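Local atomic coordinates of Moesin/ezrin/radixin homolog 2 (Drosophila melanogaster, PDB entry 7EDR), a protein that probably binds membrane-associated partners through its FERM domain and, as the fly merlin, is thought to restrain growth signalling. Residues 209-223 with 272-286. Numbering follows the deposited sequence.
Sequences FPITNKNKTKLWLGV and FYSQDLHINKMILDL
In the PH-like third lobe of the FERM domain, the hairpin 209-223 meets the C-terminal helix through Phe209, whose ring lies against Ile283. Ile283 CG1 sits 3.8 Å from the ring centroid, only 6° off its normal, a CH-pi contact over one face. Phe209 CZ meets Leu286 CD2 at the ring edge, while Ile279 CG2 comes within 3.6 Å of Phe209 CD1. Deeper in, Leu221 CD2 and Ile283 CG2 meet tip to tip, and Val223 packs on Leu286. The helix thus plugs the open end of the orthogonal beta sandwich, as in other PH-like domains, and Phe258 of the second sheet also touches Ile283. Where the two sheets join, Thr212 and Tyr273 form an antiparallel hydrogen-bonded pair, Thr212 N to Tyr273 O at 3.1 Å and Tyr273 N to Thr212 O at 2.7 Å. Next to it, Ile211 extends CD1 over one face of the Phe272 ring; with Ile211 CG1 between the backbone N and the carbonyl carbon (chi1 61°), Ile211 CG2 stands anti to the carbonyl carbon and comes within 3.5 Å of Phe272 CD1.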
ATOM      1  N   PHE C 209       1.214 -26.754  23.246  1.00 24.31           N
ATOM      2  CA  PHE C 209       1.307 -28.195  23.105  1.00 27.75           C
ATOM      3  C   PHE C 209       2.450 -28.690  23.974  1.00 29.59           C
ATOM      4  O   PHE C 209       3.475 -28.006  24.111  1.00 28.44           O
ATOM      5  CB  PHE C 209       1.526 -28.634  21.655  1.00 27.41           C
ATOM      6  CG  PHE C 209       0.503 -28.088  20.720  1.00 28.53           C
ATOM      7  CD1 PHE C 209      -0.641 -28.806  20.432  1.00 26.60           C
ATOM      8  CD2 PHE C 209       0.668 -26.828  20.155  1.00 27.94           C
ATOM      9  CE1 PHE C 209      -1.597 -28.295  19.593  1.00 26.30           C
ATOM     10  CE2 PHE C 209      -0.274 -26.314  19.324  1.00 26.77           C
ATOM     11  CZ  PHE C 209      -1.415 -27.056  19.030  1.00 30.37           C
ATOM     12  N   PRO C 210       2.290 -29.845  24.584  1.00 33.17           N
ATOM     13  CA  PRO C 210       3.321 -30.345  25.492  1.00 28.10           C
ATOM     14  C   PRO C 210       4.387 -31.096  24.720  1.00 30.99           C
ATOM     15  O   PRO C 210       4.074 -31.972  23.911  1.00 29.85           O
ATOM     16  CB  PRO C 210       2.533 -31.260  26.427  1.00 28.94           C
ATOM     17  CG  PRO C 210       1.423 -31.802  25.540  1.00 26.25           C
ATOM     18  CD  PRO C 210       1.128 -30.752  24.496  1.00 28.84           C
ATOM     19  N   ILE C 211       5.653 -30.752  24.942  1.00 32.74           N
ATOM     20  CA  ILE C 211       6.749 -31.330  24.184  1.00 35.65           C
ATOM     21  C   ILE C 211       7.854 -31.711  25.158  1.00 37.53           C
ATOM     22  O   ILE C 211       7.813 -31.383  26.343  1.00 37.49           O
ATOM     23  CB  ILE C 211       7.292 -30.372  23.096  1.00 33.71           C
ATOM     24  CG1 ILE C 211       7.839 -29.089  23.724  1.00 28.49           C
ATOM     25  CG2 ILE C 211       6.213 -30.019  22.105  1.00 30.15           C
ATOM     26  CD1 ILE C 211       8.432 -28.139  22.727  1.00 25.14           C
ATOM     27  N   THR C 212       8.849 -32.414  24.625  1.00 34.55           N
ATOM     28  CA  THR C 212      10.094 -32.710  25.321  1.00 36.88           C
ATOM     29  C   THR C 212      11.247 -32.405  24.380  1.00 39.94           C
ATOM     30  O   THR C 212      11.199 -32.777  23.199  1.00 40.04           O
ATOM     31  CB  THR C 212      10.160 -34.178  25.764  1.00 37.56           C
ATOM     32  OG1 THR C 212       9.613 -35.009  24.732  1.00 35.19           O
ATOM     33  CG2 THR C 212       9.375 -34.394  27.057  1.00 37.07           C
ATOM     34  N   ASN C 213      12.272 -31.718  24.888  1.00 40.76           N
ATOM     35  CA  ASN C 213      13.497 -31.536  24.122  1.00 40.09           C
ATOM     36  C   ASN C 213      14.300 -32.833  24.216  1.00 49.65           C
ATOM     37  O   ASN C 213      13.791 -33.870  24.652  1.00 46.92           O
ATOM     38  CB  ASN C 213      14.278 -30.318  24.604  1.00 37.46           C
ATOM     39  CG  ASN C 213      14.805 -30.480  26.017  1.00 46.24           C
ATOM     40  OD1 ASN C 213      14.482 -31.451  26.702  1.00 45.36           O
ATOM     41  ND2 ASN C 213      15.599 -29.507  26.473  1.00 42.78           N
ATOM     42  N   LYS C 214      15.573 -32.798  23.816  1.00 56.24           N
ATOM     43  CA  LYS C 214      16.316 -34.052  23.746  1.00 53.56           C
ATOM     44  C   LYS C 214      16.725 -34.544  25.129  1.00 49.80           C
ATOM     45  O   LYS C 214      16.883 -35.753  25.321  1.00 51.09           O
ATOM     46  CB  LYS C 214      17.528 -33.903  22.830  1.00 56.20           C
ATOM     47  CG  LYS C 214      18.482 -32.781  23.210  1.00 61.43           C
ATOM     48  CD  LYS C 214      19.751 -32.885  22.375  1.00 57.37           C
ATOM     49  CE  LYS C 214      20.937 -32.276  23.091  1.00 62.29           C
ATOM     50  NZ  LYS C 214      21.973 -31.846  22.125  1.00 69.41           N
ATOM     51  N   ASN C 215      16.879 -33.627  26.114  1.00 48.70           N
ATOM     52  CA  ASN C 215      17.050 -34.004  27.531  1.00 49.40           C
ATOM     53  C   ASN C 215      15.785 -34.530  28.173  1.00 50.14           C
ATOM     54  O   ASN C 215      15.851 -34.737  29.395  1.00 51.00           O
ATOM     55  CB  ASN C 215      17.537 -32.818  28.355  1.00 49.63           C
ATOM     56  CG  ASN C 215      18.695 -32.102  27.709  1.00 59.60           C
ATOM     57  OD1 ASN C 215      19.717 -32.713  27.385  1.00 60.26           O
ATOM     58  ND2 ASN C 215      18.542 -30.791  27.508  1.00 57.01           N
ATOM     59  N   LYS C 216      14.691 -34.710  27.431  1.00 50.69           N
ATOM     60  CA  LYS C 216      13.390 -35.115  27.962  1.00 46.32           C
ATOM     61  C   LYS C 216      12.823 -34.123  28.986  1.00 46.40           C
ATOM     62  O   LYS C 216      11.947 -34.487  29.785  1.00 45.69           O
ATOM     63  CB  LYS C 216      13.453 -36.513  28.575  1.00 50.17           C
ATOM     64  CG  LYS C 216      14.118 -37.546  27.706  1.00 56.25           C
ATOM     65  CD  LYS C 216      14.783 -38.592  28.587  1.00 60.88           C
ATOM     66  CE  LYS C 216      15.441 -39.694  27.775  1.00 67.48           C
ATOM     67  NZ  LYS C 216      14.553 -40.880  27.620  1.00 66.72           N
ATOM     68  N   THR C 217      13.311 -32.880  29.005  1.00 42.56           N
ATOM     69  CA  THR C 217      12.636 -31.832  29.762  1.00 38.10           C
ATOM     70  C   THR C 217      11.246 -31.599  29.187  1.00 43.75           C
ATOM     71  O   THR C 217      11.077 -31.442  27.974  1.00 40.42           O
ATOM     72  CB  THR C 217      13.421 -30.528  29.711  1.00 37.40           C
ATOM     73  OG1 THR C 217      14.763 -30.743  30.148  1.00 39.02           O
ATOM     74  CG2 THR C 217      12.757 -29.485  30.585  1.00 37.40           C
ATOM     75  N   LYS C 218      10.248 -31.586  30.062  1.00 47.71           N
ATOM     76  CA  LYS C 218       8.886 -31.289  29.649  1.00 43.21           C
ATOM     77  C   LYS C 218       8.729 -29.784  29.455  1.00 41.15           C
ATOM     78  O   LYS C 218       9.084 -28.988  30.334  1.00 41.37           O
ATOM     79  CB  LYS C 218       7.894 -31.830  30.677  1.00 44.07           C
ATOM     80  CG  LYS C 218       7.955 -33.344  30.822  1.00 46.96           C
ATOM     81  CD  LYS C 218       7.125 -33.856  31.991  1.00 50.18           C
ATOM     82  CE  LYS C 218       5.647 -33.540  31.790  1.00 62.50           C
ATOM     83  NZ  LYS C 218       4.750 -34.140  32.830  1.00 63.81           N
ATOM     84  N   LEU C 219       8.230 -29.395  28.285  1.00 39.81           N
ATOM     85  CA  LEU C 219       8.085 -27.994  27.926  1.00 37.75           C
ATOM     86  C   LEU C 219       6.764 -27.813  27.200  1.00 34.21           C
ATOM     87  O   LEU C 219       6.086 -28.784  26.836  1.00 31.33           O
ATOM     88  CB  LEU C 219       9.240 -27.520  27.028  1.00 40.32           C
ATOM     89  CG  LEU C 219      10.682 -27.643  27.532  1.00 37.74           C
ATOM     90  CD1 LEU C 219      11.666 -27.550  26.376  1.00 35.73           C
ATOM     91  CD2 LEU C 219      10.984 -26.574  28.557  1.00 34.10           C
ATOM     92  N   TRP C 220       6.424 -26.552  26.948  1.00 35.11           N
ATOM     93  CA  TRP C 220       5.270 -26.206  26.126  1.00 31.99           C
ATOM     94  C   TRP C 220       5.737 -25.545  24.836  1.00 33.58           C
ATOM     95  O   TRP C 220       6.527 -24.589  24.867  1.00 29.90           O
ATOM     96  CB  TRP C 220       4.308 -25.277  26.874  1.00 31.50           C
ATOM     97  CG  TRP C 220       3.655 -25.918  28.056  1.00 33.25           C
ATOM     98  CD1 TRP C 220       4.045 -25.822  29.371  1.00 35.81           C
ATOM     99  CD2 TRP C 220       2.506 -26.764  28.038  1.00 29.17           C
ATOM    100  NE1 TRP C 220       3.201 -26.561  30.167  1.00 32.19           N
ATOM    101  CE2 TRP C 220       2.252 -27.153  29.372  1.00 33.17           C
ATOM    102  CE3 TRP C 220       1.674 -27.245  27.025  1.00 30.99           C
ATOM    103  CZ2 TRP C 220       1.194 -27.995  29.713  1.00 33.93           C
ATOM    104  CZ3 TRP C 220       0.624 -28.074  27.361  1.00 33.01           C
ATOM    105  CH2 TRP C 220       0.386 -28.436  28.696  1.00 36.29           C
ATOM    106  N   LEU C 221       5.268 -26.081  23.711  1.00 28.29           N
ATOM    107  CA  LEU C 221       5.366 -25.393  22.435  1.00 25.98           C
ATOM    108  C   LEU C 221       4.188 -24.433  22.303  1.00 28.91           C
ATOM    109  O   LEU C 221       3.027 -24.833  22.447  1.00 25.78           O
ATOM    110  CB  LEU C 221       5.364 -26.397  21.280  1.00 25.83           C
ATOM    111  CG  LEU C 221       5.451 -25.760  19.894  1.00 27.25           C
ATOM    112  CD1 LEU C 221       6.865 -25.225  19.634  1.00 24.37           C
ATOM    113  CD2 LEU C 221       5.018 -26.751  18.822  1.00 23.72           C
ATOM    114  N   GLY C 222       4.488 -23.161  22.043  1.00 29.27           N
ATOM    115  CA  GLY C 222       3.447 -22.188  21.768  1.00 26.65           C
ATOM    116  C   GLY C 222       3.509 -21.660  20.346  1.00 26.54           C
ATOM    117  O   GLY C 222       4.371 -20.824  20.032  1.00 23.25           O
ATOM    118  N   VAL C 223       2.620 -22.142  19.476  1.00 20.14           N
ATOM    119  CA  VAL C 223       2.533 -21.640  18.103  1.00 24.18           C
ATOM    120  C   VAL C 223       1.673 -20.378  18.090  1.00 24.59           C
ATOM    121  O   VAL C 223       0.490 -20.423  18.449  1.00 25.38           O
ATOM    122  CB  VAL C 223       1.940 -22.692  17.159  1.00 24.06           C
ATOM    123  CG1 VAL C 223       2.037 -22.217  15.718  1.00 20.49           C
ATOM    124  CG2 VAL C 223       2.596 -24.042  17.355  1.00 21.43           C
ATOM    125  N   PHE C 272      12.257 -31.669  18.869  1.00 33.02           N
ATOM    126  CA  PHE C 272      11.487 -31.872  20.080  1.00 39.27           C
ATOM    127  C   PHE C 272      10.497 -32.988  19.810  1.00 39.28           C
ATOM    128  O   PHE C 272      10.229 -33.340  18.659  1.00 41.58           O
ATOM    129  CB  PHE C 272      10.792 -30.583  20.542  1.00 37.40           C
ATOM    130  CG  PHE C 272       9.782 -30.052  19.562  1.00 37.24           C
ATOM    131  CD1 PHE C 272       8.504 -30.603  19.487  1.00 32.88           C
ATOM    132  CD2 PHE C 272      10.100 -28.990  18.732  1.00 36.43           C
ATOM    133  CE1 PHE C 272       7.564 -30.112  18.591  1.00 36.58           C
ATOM    134  CE2 PHE C 272       9.160 -28.492  17.831  1.00 35.12           C
ATOM    135  CZ  PHE C 272       7.893 -29.051  17.761  1.00 32.80           C
ATOM    136  N   TYR C 273       9.958 -33.556  20.879  1.00 34.60           N
ATOM    137  CA  TYR C 273       9.070 -34.695  20.734  1.00 38.12           C
ATOM    138  C   TYR C 273       7.664 -34.316  21.151  1.00 36.57           C
ATOM    139  O   TYR C 273       7.462 -33.527  22.085  1.00 37.35           O
ATOM    140  CB  TYR C 273       9.578 -35.888  21.540  1.00 42.58           C
ATOM    141  CG  TYR C 273      10.904 -36.391  21.030  1.00 40.35           C
ATOM    142  CD1 TYR C 273      12.106 -35.889  21.533  1.00 41.98           C
ATOM    143  CD2 TYR C 273      10.958 -37.331  20.012  1.00 42.55           C
ATOM    144  CE1 TYR C 273      13.331 -36.338  21.052  1.00 40.92           C
ATOM    145  CE2 TYR C 273      12.177 -37.791  19.524  1.00 43.47           C
ATOM    146  CZ  TYR C 273      13.360 -37.295  20.047  1.00 45.68           C
ATOM    147  OH  TYR C 273      14.566 -37.757  19.542  1.00 48.81           O
ATOM    148  N   SER C 274       6.698 -34.863  20.431  1.00 34.83           N
ATOM    149  CA  SER C 274       5.293 -34.607  20.695  1.00 38.94           C
ATOM    150  C   SER C 274       4.562 -35.910  20.420  1.00 43.57           C
ATOM    151  O   SER C 274       4.687 -36.466  19.326  1.00 43.22           O
ATOM    152  CB  SER C 274       4.766 -33.462  19.824  1.00 32.78           C
ATOM    153  OG  SER C 274       3.353 -33.505  19.738  1.00 35.32           O
ATOM    154  N   GLN C 275       3.804 -36.393  21.402  1.00 43.52           N
ATOM    155  CA  GLN C 275       3.520 -37.821  21.504  1.00 46.41           C
ATOM    156  C   GLN C 275       2.272 -38.291  20.775  1.00 47.53           C
ATOM    157  O   GLN C 275       2.049 -39.502  20.717  1.00 54.86           O
ATOM    158  CB  GLN C 275       3.401 -38.241  22.975  1.00 49.11           C
ATOM    159  CG  GLN C 275       4.652 -37.990  23.789  1.00 45.83           C
ATOM    160  CD  GLN C 275       5.841 -38.722  23.228  1.00 49.82           C
ATOM    161  OE1 GLN C 275       5.712 -39.837  22.702  1.00 49.45           O
ATOM    162  NE2 GLN C 275       7.015 -38.090  23.308  1.00 49.11           N
ATOM    163  N   ASP C 276       1.444 -37.401  20.247  1.00 44.07           N
ATOM    164  CA  ASP C 276       0.240 -37.804  19.530  1.00 43.43           C
ATOM    165  C   ASP C 276       0.368 -37.337  18.089  1.00 42.27           C
ATOM    166  O   ASP C 276       0.553 -36.147  17.834  1.00 43.15           O
ATOM    167  CB  ASP C 276      -1.028 -37.253  20.202  1.00 42.57           C
ATOM    168  CG  ASP C 276      -2.322 -37.460  19.361  1.00 47.08           C
ATOM    169  OD1 ASP C 276      -3.352 -36.841  19.724  1.00 47.71           O
ATOM    170  OD2 ASP C 276      -2.353 -38.202  18.354  1.00 55.68           O
ATOM    171  N   LEU C 277       0.295 -38.285  17.154  1.00 43.82           N
ATOM    172  CA  LEU C 277       0.467 -37.960  15.742  1.00 44.07           C
ATOM    173  C   LEU C 277      -0.596 -36.988  15.263  1.00 40.09           C
ATOM    174  O   LEU C 277      -0.297 -36.081  14.477  1.00 43.36           O
ATOM    175  CB  LEU C 277       0.435 -39.232  14.892  1.00 44.92           C
ATOM    176  CG  LEU C 277       1.371 -40.296  15.427  1.00 48.72           C
ATOM    177  CD1 LEU C 277       1.202 -41.622  14.675  1.00 52.51           C
ATOM    178  CD2 LEU C 277       2.801 -39.805  15.342  1.00 50.48           C
ATOM    179  N   HIS C 278      -1.846 -37.170  15.695  1.00 41.88           N
ATOM    180  CA  HIS C 278      -2.889 -36.241  15.270  1.00 41.42           C
ATOM    181  C   HIS C 278      -2.549 -34.817  15.688  1.00 39.26           C
ATOM    182  O   HIS C 278      -2.593 -33.891  14.869  1.00 36.89           O
ATOM    183  CB  HIS C 278      -4.254 -36.629  15.832  1.00 37.11           C
ATOM    184  CG  HIS C 278      -5.324 -35.634  15.497  1.00 40.95           C
ATOM    185  ND1 HIS C 278      -5.975 -35.627  14.281  1.00 44.26           N
ATOM    186  CD2 HIS C 278      -5.812 -34.576  16.191  1.00 42.35           C
ATOM    187  CE1 HIS C 278      -6.837 -34.625  14.250  1.00 44.06           C
ATOM    188  NE2 HIS C 278      -6.759 -33.971  15.397  1.00 43.84           N
ATOM    189  N   ILE C 279      -2.209 -34.629  16.965  1.00 35.17           N
ATOM    190  CA  ILE C 279      -1.716 -33.340  17.439  1.00 39.17           C
ATOM    191  C   ILE C 279      -0.567 -32.840  16.578  1.00 35.15           C
ATOM    192  O   ILE C 279      -0.406 -31.627  16.389  1.00 34.79           O
ATOM    193  CB  ILE C 279      -1.299 -33.450  18.921  1.00 39.54           C
ATOM    194  CG1 ILE C 279      -2.538 -33.612  19.805  1.00 37.51           C
ATOM    195  CG2 ILE C 279      -0.467 -32.238  19.347  1.00 34.93           C
ATOM    196  CD1 ILE C 279      -3.507 -32.454  19.708  1.00 39.36           C
ATOM    197  N   ASN C 280       0.237 -33.755  16.024  1.00 33.77           N
ATOM    198  CA  ASN C 280       1.404 -33.323  15.268  1.00 36.09           C
ATOM    199  C   ASN C 280       1.004 -32.743  13.925  1.00 32.76           C
ATOM    200  O   ASN C 280       1.580 -31.747  13.478  1.00 32.08           O
ATOM    201  CB  ASN C 280       2.372 -34.482  15.101  1.00 36.62           C
ATOM    202  CG  ASN C 280       3.104 -34.785  16.382  1.00 41.27           C
ATOM    203  OD1 ASN C 280       2.899 -34.107  17.396  1.00 36.39           O
ATOM    204  ND2 ASN C 280       3.953 -35.808  16.358  1.00 41.02           N
ATOM    205  N   LYS C 281       0.010 -33.341  13.280  1.00 31.43           N
ATOM    206  CA  LYS C 281      -0.542 -32.737  12.080  1.00 36.66           C
ATOM    207  C   LYS C 281      -1.131 -31.358  12.382  1.00 38.26           C
ATOM    208  O   LYS C 281      -0.951 -30.417  11.598  1.00 37.16           O
ATOM    209  CB  LYS C 281      -1.586 -33.671  11.470  1.00 31.76           C
ATOM    210  CG  LYS C 281      -2.103 -33.192  10.148  1.00 37.11           C
ATOM    211  CD  LYS C 281      -0.954 -32.939   9.180  1.00 44.55           C
ATOM    212  CE  LYS C 281      -1.431 -32.147   7.966  1.00 51.39           C
ATOM    213  NZ  LYS C 281      -2.696 -32.716   7.412  1.00 51.70           N
ATOM    214  N   MET C 282      -1.820 -31.216  13.527  1.00 31.49           N
ATOM    215  CA  MET C 282      -2.384 -29.923  13.909  1.00 34.57           C
ATOM    216  C   MET C 282      -1.291 -28.902  14.173  1.00 30.02           C
ATOM    217  O   MET C 282      -1.474 -27.709  13.917  1.00 29.71           O
ATOM    218  CB  MET C 282      -3.261 -30.059  15.158  1.00 38.98           C
ATOM    219  CG  MET C 282      -4.292 -31.153  15.085  1.00 38.94           C
ATOM    220  SD  MET C 282      -5.435 -30.867  13.720  1.00 53.18           S
ATOM    221  CE  MET C 282      -6.748 -30.057  14.630  1.00 44.17           C
ATOM    222  N   ILE C 283      -0.161 -29.338  14.721  1.00 31.10           N
ATOM    223  CA  ILE C 283       0.945 -28.405  14.905  1.00 32.22           C
ATOM    224  C   ILE C 283       1.457 -27.932  13.548  1.00 32.07           C
ATOM    225  O   ILE C 283       1.712 -26.738  13.338  1.00 25.14           O
ATOM    226  CB  ILE C 283       2.055 -29.055  15.751  1.00 31.46           C
ATOM    227  CG1 ILE C 283       1.542 -29.338  17.173  1.00 27.75           C
ATOM    228  CG2 ILE C 283       3.316 -28.161  15.774  1.00 25.20           C
ATOM    229  CD1 ILE C 283       2.607 -29.931  18.105  1.00 28.36           C
ATOM    230  N   LEU C 284       1.562 -28.863  12.594  1.00 32.77           N
ATOM    231  CA  LEU C 284       2.066 -28.547  11.266  1.00 30.39           C
ATOM    232  C   LEU C 284       1.141 -27.585  10.543  1.00 29.38           C
ATOM    233  O   LEU C 284       1.606 -26.603   9.947  1.00 24.23           O
ATOM    234  CB  LEU C 284       2.230 -29.829  10.458  1.00 33.82           C
ATOM    235  CG  LEU C 284       2.860 -29.607   9.086  1.00 37.35           C
ATOM    236  CD1 LEU C 284       4.284 -29.068   9.245  1.00 29.36           C
ATOM    237  CD2 LEU C 284       2.828 -30.905   8.267  1.00 35.66           C
ATOM    238  N   ASP C 285      -0.175 -27.843  10.598  1.00 26.45           N
ATOM    239  CA  ASP C 285      -1.140 -26.932   9.982  1.00 30.50           C
ATOM    240  C   ASP C 285      -1.109 -25.549  10.633  1.00 24.64           C
ATOM    241  O   ASP C 285      -1.159 -24.527   9.940  1.00 26.28           O
ATOM    242  CB  ASP C 285      -2.555 -27.510  10.046  1.00 33.42           C
ATOM    243  CG  ASP C 285      -2.716 -28.777   9.203  1.00 46.05           C
ATOM    244  OD1 ASP C 285      -1.816 -29.070   8.375  1.00 47.66           O
ATOM    245  OD2 ASP C 285      -3.747 -29.484   9.367  1.00 45.59           O
ATOM    246  N   LEU C 286      -1.031 -25.499  11.959  1.00 22.81           N
ATOM    247  CA  LEU C 286      -0.988 -24.219  12.656  1.00 24.35           C
ATOM    248  C   LEU C 286       0.255 -23.408  12.266  1.00 24.49           C
ATOM    249  O   LEU C 286       0.176 -22.177  12.113  1.00 21.14           O
ATOM    250  CB  LEU C 286      -1.031 -24.464  14.165  1.00 21.43           C
ATOM    251  CG  LEU C 286      -2.291 -24.194  15.006  1.00 26.95           C
ATOM    252  CD1 LEU C 286      -3.425 -23.549  14.238  1.00 21.24           C
ATOM    253  CD2 LEU C 286      -2.757 -25.436  15.742  1.00 26.75           C
TER
HETATM  254  O   HOH W   1       2.265 -32.462  21.762  1.00 39.85           O